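Local structure of type IV pilin structural subunit (Pseudomonas aeruginosa, 3JYZ) at residues 11-16 with 54-59; 34-39 with 60-65; 122-127 with 133-138. The protein serves as the pilin subunit that probably polymerises into the type IV pilus filaments of this bacterium. One frame throughout, in Å; residues are numbered along the deposited sequence.

Interaction 1: 11-16 with 54-59; sequences VSEGLV and SKYVTS
With CG1 of Val57 anti to its backbone N (chi1 179°), the other methyl, CG2, lies beside that N and comes up against the backbone of Gly14, 3.7 Å from the glycine CA. Val57 thus meets helix 4-28 with one branch of its fork, and within residues 11-16 it is the main chain of Gly14 that it touches. Because Gly14 has no side chain, strand and helix come close here: the CA atoms of Gly14 and Val57 are 6.1 Å apart. One helical position earlier, chi1 of -67° places CG of Glu13 beside its backbone N and anti to the carbonyl carbon, and the carboxylate ends at the edge of the Tyr56 ring, near its plane, with OE2 4.3 Å from CD2. This is a loose meeting without a hydrogen bond. The contact belongs to the type IV pilin fold, in which a long N-terminal helix packs against an antiparallel sheet; here the edge strand 57-62 is just beginning. The approach to that strand is shaped by Ser54, whose OG accepts from Tyr56 N at 3.2 Å, making an ST turn, and from Val57 N at 3.1 Å, making an ST motif. Val57 also touches Leu17 of the same helix and Ile72 and Tyr74 of the adjacent strand, while Tyr56 rests on Gln78 and Val79 of helix 76-79.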
loop_
_atom_site.group_PDB
_atom_site.type_symbol
_atom_site.label_atom_id
_atom_site.label_comp_id
_atom_site.label_asym_id
_atom_site.label_seq_id
_atom_site.Cartn_x
_atom_site.Cartn_y
_atom_site.Cartn_z
ATOM N N VAL A 11 -3.479 -6.492 11.489
ATOM C CA VAL A 11 -2.760 -5.814 10.411
ATOM C C VAL A 11 -3.224 -6.338 9.043
ATOM O O VAL A 11 -3.394 -5.566 8.099
ATOM C CB VAL A 11 -1.223 -5.939 10.582
ATOM C CG1 VAL A 11 -0.506 -5.364 9.373
ATOM C CG2 VAL A 11 -0.774 -5.225 11.852
ATOM N N SER A 12 -3.459 -7.643 8.942
ATOM C CA SER A 12 -3.988 -8.214 7.698
ATOM C C SER A 12 -5.330 -7.610 7.287
ATOM O O SER A 12 -5.590 -7.452 6.091
ATOM C CB SER A 12 -4.103 -9.736 7.796
ATOM O OG SER A 12 -2.822 -10.330 7.689
ATOM N N GLU A 13 -6.166 -7.306 8.248
ATOM C CA GLU A 13 -7.388 -6.613 7.908
ATOM C C GLU A 13 -7.200 -5.380 7.141
ATOM O O GLU A 13 -7.962 -5.124 6.285
ATOM C CB GLU A 13 -8.229 -6.363 9.170
ATOM C CG GLU A 13 -8.712 -7.690 9.709
ATOM C CD GLU A 13 -10.239 -7.834 9.782
ATOM O OE1 GLU A 13 -10.835 -8.736 9.100
ATOM O OE2 GLU A 13 -10.825 -7.021 10.575
ATOM N N GLY A 14 -6.186 -4.574 7.478
ATOM C CA GLY A 14 -5.869 -3.357 6.757
ATOM C C GLY A 14 -5.522 -3.594 5.302
ATOM O O GLY A 14 -5.831 -2.783 4.428
ATOM N N LEU A 15 -4.851 -4.704 5.031
ATOM C CA LEU A 15 -4.492 -5.033 3.662
ATOM C C LEU A 15 -5.754 -5.275 2.849
ATOM O O LEU A 15 -5.860 -4.847 1.704
ATOM C CB LEU A 15 -3.563 -6.248 3.630
ATOM C CG LEU A 15 -2.185 -5.973 4.238
ATOM C CD1 LEU A 15 -1.373 -7.256 4.290
ATOM C CD2 LEU A 15 -1.448 -4.920 3.424
ATOM N N VAL A 16 -6.721 -5.950 3.453
ATOM C CA VAL A 16 -7.980 -6.216 2.774
ATOM C C VAL A 16 -8.715 -4.897 2.482
ATOM O O VAL A 16 -9.325 -4.720 1.425
ATOM C CB VAL A 16 -8.852 -7.182 3.604
ATOM C CG1 VAL A 16 -10.228 -7.332 2.977
ATOM C CG2 VAL A 16 -8.160 -8.530 3.718
ATOM N N SER A 54 -11.364 1.817 9.721
ATOM C CA SER A 54 -12.069 0.768 10.443
ATOM C C SER A 54 -11.651 0.871 11.893
ATOM O O SER A 54 -10.919 1.777 12.267
ATOM C CB SER A 54 -11.674 -0.601 9.892
ATOM O OG SER A 54 -10.327 -0.892 10.219
ATOM N N LYS A 55 -12.028 -0.076 12.704
ATOM C CA LYS A 55 -11.572 -0.060 14.063
ATOM C C LYS A 55 -10.051 -0.119 14.177
ATOM O O LYS A 55 -9.525 0.476 14.980
ATOM C CB LYS A 55 -12.183 -1.239 14.880
ATOM C CG LYS A 55 -11.691 -1.292 16.286
ATOM C CD LYS A 55 -12.399 -2.394 17.077
ATOM C CE LYS A 55 -11.747 -2.592 18.430
ATOM N NZ LYS A 55 -12.559 -3.368 19.370
ATOM N N TYR A 56 -9.446 -0.711 13.248
ATOM C CA TYR A 56 -8.018 -0.992 13.319
ATOM C C TYR A 56 -7.233 -0.099 12.363
ATOM O O TYR A 56 -6.058 -0.042 12.584
ATOM C CB TYR A 56 -7.743 -2.463 13.008
ATOM C CG TYR A 56 -8.340 -3.424 14.012
ATOM C CD1 TYR A 56 -8.280 -3.159 15.376
ATOM C CD2 TYR A 56 -8.963 -4.592 13.596
ATOM C CE1 TYR A 56 -8.825 -4.035 16.295
ATOM C CE2 TYR A 56 -9.510 -5.475 14.511
ATOM C CZ TYR A 56 -9.439 -5.191 15.858
ATOM O OH TYR A 56 -9.979 -6.065 16.773
ATOM N N VAL A 57 -7.836 0.491 11.419
ATOM C CA VAL A 57 -7.179 1.293 10.415
ATOM C C VAL A 57 -7.601 2.754 10.485
ATOM O O VAL A 57 -8.718 3.022 10.405
ATOM C CB VAL A 57 -7.443 0.757 9.037
ATOM C CG1 VAL A 57 -6.771 1.604 7.989
ATOM C CG2 VAL A 57 -6.919 -0.633 8.991
ATOM N N THR A 58 -6.635 3.627 10.706
ATOM C CA THR A 58 -6.882 5.067 10.719
ATOM C C THR A 58 -7.137 5.580 9.307
ATOM O O THR A 58 -8.089 6.321 9.067
ATOM C CB THR A 58 -5.685 5.818 11.319
ATOM O OG1 THR A 58 -5.616 5.539 12.721
ATOM C CG2 THR A 58 -5.808 7.327 11.115
ATOM N N SER A 59 -6.303 5.159 8.363
ATOM C CA SER A 59 -6.369 5.707 7.020
ATOM C C SER A 59 -5.656 4.821 6.015
ATOM O O SER A 59 -4.726 4.089 6.365
ATOM C CB SER A 59 -5.764 7.117 6.996
ATOM O OG SER A 59 -4.409 7.105 7.416
#

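Interaction 2: 34-39 with 60-65; sequences ADLTRA and VLMDAG
Leu36 and Ala39 of helix 33-49 meet Met62 near the end of strand 57-62, where the second helix of this pilin domain packs against the edge of its antiparallel sheet. All three residues are buried, and Met62, present as selenomethionine, meets residues 34-39 through SE and CE.

The apolar part of the contact is between the ends of two side chains. Methyl CE of Met62 comes within 3.9 Å of CD1 of Leu36, and the two chains cross obliquely. The selenomethionine chain is extended about CB-CG (chi2 178°) but bent about CG-SE (chi3 63°), which turns CE off the line of the chain toward the leucine. Leu36 starts out across the contact instead of straight at the strand, and its branched end does the approaching. Further along the helix, SE passes 4.0 Å from the carbonyl O of Ala39, a van der Waals approach to main chain. The same side chain touches Ile25 of helix 4-28 and Ile70 of the adjacent strand, as well as Thr40 and Trp43 of helix 33-49, so it sits where both helices and the sheet converge.

Within the two segments the polar interactions are local. On the helix, Arg38 and Asp35 form a salt bridge one turn apart, NH2 to OD1 2.6 Å, although its hydrogen bond is bent and weak. Just beyond residues 34-39, Trp43 NE1 gives a hydrogen bond to Val60 O, a direct polar tie between this helix and the strand. Beyond the strand, Asp63 makes an Asx turn: Gly65 N lies 2.7 Å from Asp63 OD1 and meets that oxygen from above the carboxylate plane, 42° out of it.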
loop_
_atom_site.group_PDB
_atom_site.type_symbol
_atom_site.label_atom_id
_atom_site.label_comp_id
_atom_site.label_asym_id
_atom_site.label_seq_id
_atom_site.Cartn_x
_atom_site.Cartn_y
_atom_site.Cartn_z
ATOM N N ALA A 34 -2.774 11.580 -16.018
ATOM C CA ALA A 34 -4.008 12.285 -15.689
ATOM C C ALA A 34 -5.000 11.396 -14.940
ATOM O O ALA A 34 -5.638 11.846 -13.989
ATOM C CB ALA A 34 -4.655 12.852 -16.956
ATOM N N ASP A 35 -5.125 10.144 -15.376
ATOM C CA ASP A 35 -6.030 9.191 -14.735
ATOM C C ASP A 35 -5.539 8.825 -13.335
ATOM O O ASP A 35 -6.332 8.716 -12.400
ATOM C CB ASP A 35 -6.166 7.914 -15.563
ATOM C CG ASP A 35 -7.054 8.089 -16.781
ATOM O OD1 ASP A 35 -7.597 9.192 -16.991
ATOM O OD2 ASP A 35 -7.212 7.103 -17.532
ATOM N N LEU A 36 -4.234 8.605 -13.205
ATOM C CA LEU A 36 -3.652 8.273 -11.907
ATOM C C LEU A 36 -3.853 9.426 -10.922
ATOM O O LEU A 36 -4.070 9.224 -9.724
ATOM C CB LEU A 36 -2.167 7.951 -12.065
ATOM C CG LEU A 36 -1.385 7.629 -10.788
ATOM C CD1 LEU A 36 -2.070 6.552 -9.936
ATOM C CD2 LEU A 36 0.037 7.211 -11.162
ATOM N N THR A 37 -3.774 10.644 -11.440
ATOM C CA THR A 37 -3.961 11.833 -10.624
ATOM C C THR A 37 -5.406 11.926 -10.167
ATOM O O THR A 37 -5.682 12.190 -8.995
ATOM C CB THR A 37 -3.566 13.067 -11.430
ATOM O OG1 THR A 37 -2.167 12.983 -11.726
ATOM C CG2 THR A 37 -3.837 14.348 -10.650
ATOM N N ARG A 38 -6.330 11.685 -11.091
ATOM C CA ARG A 38 -7.752 11.701 -10.773
ATOM C C ARG A 38 -8.108 10.605 -9.771
ATOM O O ARG A 38 -8.885 10.829 -8.842
ATOM C CB ARG A 38 -8.589 11.542 -12.043
ATOM C CG ARG A 38 -10.089 11.609 -11.812
ATOM C CD ARG A 38 -10.822 12.057 -13.066
ATOM N NE ARG A 38 -10.691 11.089 -14.151
ATOM C CZ ARG A 38 -9.859 11.227 -15.178
ATOM N NH1 ARG A 38 -9.079 12.295 -15.264
ATOM N NH2 ARG A 38 -9.806 10.295 -16.121
ATOM N N ALA A 39 -7.534 9.420 -9.964
ATOM C CA ALA A 39 -7.792 8.290 -9.077
ATOM C C ALA A 39 -7.309 8.601 -7.658
ATOM O O ALA A 39 -7.987 8.288 -6.682
ATOM C CB ALA A 39 -7.117 7.032 -9.618
ATOM N N VAL A 60 -6.117 4.893 4.770
ATOM C CA VAL A 60 -5.493 4.218 3.639
ATOM C C VAL A 60 -5.412 5.299 2.578
ATOM O O VAL A 60 -6.417 5.634 1.955
ATOM C CB VAL A 60 -6.376 3.067 3.134
ATOM C CG1 VAL A 60 -5.728 2.375 1.942
ATOM C CG2 VAL A 60 -6.651 2.067 4.268
ATOM N N LEU A 61 -4.226 5.873 2.397
ATOM C CA LEU A 61 -4.103 7.060 1.552
ATOM C C LEU A 61 -3.113 6.870 0.414
ATOM O O LEU A 61 -2.020 6.329 0.606
ATOM C CB LEU A 61 -3.698 8.275 2.393
ATOM C CG LEU A 61 -4.812 8.822 3.290
ATOM C CD1 LEU A 61 -4.236 9.804 4.301
ATOM C CD2 LEU A 61 -5.926 9.477 2.474
HETATM N N MSE A 62 -3.492 7.345 -0.768
HETATM C CA MSE A 62 -2.579 7.373 -1.902
HETATM C C MSE A 62 -1.710 8.621 -1.846
HETATM O O MSE A 62 -2.162 9.696 -1.461
HETATM C CB MSE A 62 -3.354 7.346 -3.212
HETATM C CG MSE A 62 -4.079 6.045 -3.428
HETATM SE SE MSE A 62 -5.122 6.015 -5.068
HETATM C CE MSE A 62 -3.716 6.209 -6.378
ATOM N N ASP A 63 -0.449 8.465 -2.220
ATOM C CA ASP A 63 0.500 9.567 -2.160
ATOM C C ASP A 63 -0.067 10.821 -2.827
ATOM O O ASP A 63 -0.581 10.753 -3.942
ATOM C CB ASP A 63 1.785 9.122 -2.848
ATOM C CG ASP A 63 2.870 10.158 -2.779
ATOM O OD1 ASP A 63 2.886 11.047 -3.656
ATOM O OD2 ASP A 63 3.724 10.060 -1.875
ATOM N N ALA A 64 0.038 11.964 -2.150
ATOM C CA ALA A 64 -0.565 13.189 -2.666
ATOM C C ALA A 64 0.130 13.682 -3.935
ATOM O O ALA A 64 -0.436 14.476 -4.687
ATOM C CB ALA A 64 -0.564 14.282 -1.591
ATOM N N GLY A 65 1.342 13.198 -4.172
ATOM C CA GLY A 65 2.085 13.539 -5.375
ATOM C C GLY A 65 1.774 12.615 -6.537
ATOM O O GLY A 65 2.498 12.587 -7.532
#

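Interaction 3: 122-127 with 133-138; sequences ASNATA and TGMAAG
Ala122 and Gly138 meet through their backbones: CA of Ala122 makes a CA-H...O contact of 3.5 Å with Gly138 O, while the alanine methyl is directed away. After Ser123, whose OG is hydrogen-bonded to the terminal carboxylate (OXT) of Arg150, the chain reaches Asn124 at the N-cap position of helix 125-129. Here chi1 of 67° sets CG between the backbone N and the carbonyl carbon, and the side chain makes no capping bond. Its ND2 donates instead to a water at 3.1 Å, and the water donates in turn to Met135 O, also 3.1 Å away, bridging side chain and opposing main chain. The CB of Asn124 touches methyl CE of Met135, a selenomethionine, at 3.8 Å. Within the helix, Ala127 points its CB at the same methyl, only 3.5 Å off. Bends at chi2 and chi3 (85° and 62°) fold the Met135 chain so that CE reaches both residues. Both segments lie within the C-terminal loop closed by the Cys119-Cys149 disulfide, the D-region of type IV pilins. Helix 125-129 and the loop after it lie against the sheet, with Ala127 on Ala118 of strand 114-120 and Met135 on Ala118, Thr120 and, from strand 87-95, Ser91 and Tyr93.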
loop_
_atom_site.group_PDB
_atom_site.type_symbol
_atom_site.label_atom_id
_atom_site.label_comp_id
_atom_site.label_asym_id
_atom_site.label_seq_id
_atom_site.Cartn_x
_atom_site.Cartn_y
_atom_site.Cartn_z
ATOM N N ALA A 122 8.516 -2.151 8.538
ATOM C CA ALA A 122 9.865 -1.781 8.895
ATOM C C ALA A 122 10.948 -2.601 8.143
ATOM O O ALA A 122 12.076 -2.199 8.091
ATOM C CB ALA A 122 10.031 -1.938 10.427
ATOM N N SER A 123 10.558 -3.752 7.640
ATOM C CA SER A 123 11.442 -4.548 6.793
ATOM C C SER A 123 10.805 -4.813 5.416
ATOM O O SER A 123 9.663 -4.628 5.214
ATOM C CB SER A 123 11.907 -5.830 7.446
ATOM O OG SER A 123 10.860 -6.552 7.933
ATOM N N ASN A 124 11.635 -5.249 4.491
ATOM C CA ASN A 124 11.236 -5.440 3.133
ATOM C C ASN A 124 11.826 -6.710 2.496
ATOM O O ASN A 124 12.038 -6.763 1.331
ATOM C CB ASN A 124 11.631 -4.253 2.280
ATOM C CG ASN A 124 13.111 -4.096 2.135
ATOM O OD1 ASN A 124 13.851 -4.880 2.517
ATOM N ND2 ASN A 124 13.495 -3.006 1.570
ATOM N N ALA A 125 12.015 -7.714 3.316
ATOM C CA ALA A 125 12.655 -8.935 2.834
ATOM C C ALA A 125 11.807 -9.686 1.807
ATOM O O ALA A 125 12.345 -10.253 0.855
ATOM C CB ALA A 125 13.015 -9.859 3.999
ATOM N N THR A 126 10.492 -9.718 1.997
ATOM C CA THR A 126 9.646 -10.477 1.090
ATOM C C THR A 126 9.565 -9.811 -0.267
ATOM O O THR A 126 9.775 -10.461 -1.287
ATOM C CB THR A 126 8.246 -10.678 1.678
ATOM O OG1 THR A 126 8.365 -11.438 2.883
ATOM C CG2 THR A 126 7.341 -11.414 0.697
ATOM N N ALA A 127 9.291 -8.510 -0.281
ATOM C CA ALA A 127 9.247 -7.781 -1.544
ATOM C C ALA A 127 10.585 -7.891 -2.269
ATOM O O ALA A 127 10.630 -8.064 -3.491
ATOM C CB ALA A 127 8.872 -6.322 -1.321
ATOM N N THR A 133 12.287 -3.430 -6.173
ATOM C CA THR A 133 13.268 -2.471 -5.711
ATOM C C THR A 133 12.648 -1.066 -5.613
ATOM O O THR A 133 11.723 -0.743 -6.347
ATOM C CB THR A 133 14.479 -2.495 -6.673
ATOM O OG1 THR A 133 14.051 -2.174 -7.998
ATOM C CG2 THR A 133 15.179 -3.829 -6.636
ATOM N N GLY A 134 13.182 -0.348 -4.781
ATOM C CA GLY A 134 12.843 1.066 -4.686
ATOM C C GLY A 134 11.745 1.489 -3.715
ATOM O O GLY A 134 11.420 2.678 -3.633
HETATM N N MSE A 135 11.178 0.545 -2.969
HETATM C CA MSE A 135 10.050 0.854 -2.082
HETATM C C MSE A 135 10.453 1.697 -0.893
HETATM O O MSE A 135 11.488 1.459 -0.283
HETATM C CB MSE A 135 9.430 -0.423 -1.505
HETATM C CG MSE A 135 8.941 -1.415 -2.513
HETATM SE SE MSE A 135 10.402 -2.574 -3.096
HETATM C CE MSE A 135 10.861 -3.417 -1.395
ATOM N N ALA A 136 9.602 2.650 -0.531
ATOM C CA ALA A 136 9.744 3.325 0.754
ATOM C C ALA A 136 9.513 2.327 1.887
ATOM O O ALA A 136 8.884 1.285 1.698
ATOM C CB ALA A 136 8.768 4.477 0.863
ATOM N N ALA A 137 10.010 2.654 3.072
ATOM C CA ALA A 137 9.841 1.766 4.211
ATOM C C ALA A 137 8.597 2.122 5.013
ATOM O O ALA A 137 8.281 3.293 5.203
ATOM C CB ALA A 137 11.070 1.814 5.104
ATOM N N GLY A 138 7.885 1.101 5.475
ATOM C CA GLY A 138 6.833 1.295 6.455
ATOM C C GLY A 138 7.421 1.286 7.859
ATOM O O GLY A 138 8.643 1.416 8.028
HETATM O O HOH W 1 11.428 -0.733 1.930
#

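Interactions 1 and 2 share strand 57-62: residues 54-59 run directly into residues 60-65, so the strand meets helix 4-28 near its start and helix 33-49 near its end, with the two contact centres 20 Å apart. Their segments alternate along the chain, so one strand meets both successive helices. Interaction 3 comes later in the sequence and belongs to the C-terminal region, packed on strands 114-120 and 87-95. Its centre is 19 Å from that of interaction 1 and 21 Å from that of interaction 2; nearest atoms are about 10 and 8 Å away, and neither is touched. The antiparallel sheet, through strand 70-74, links the two regions.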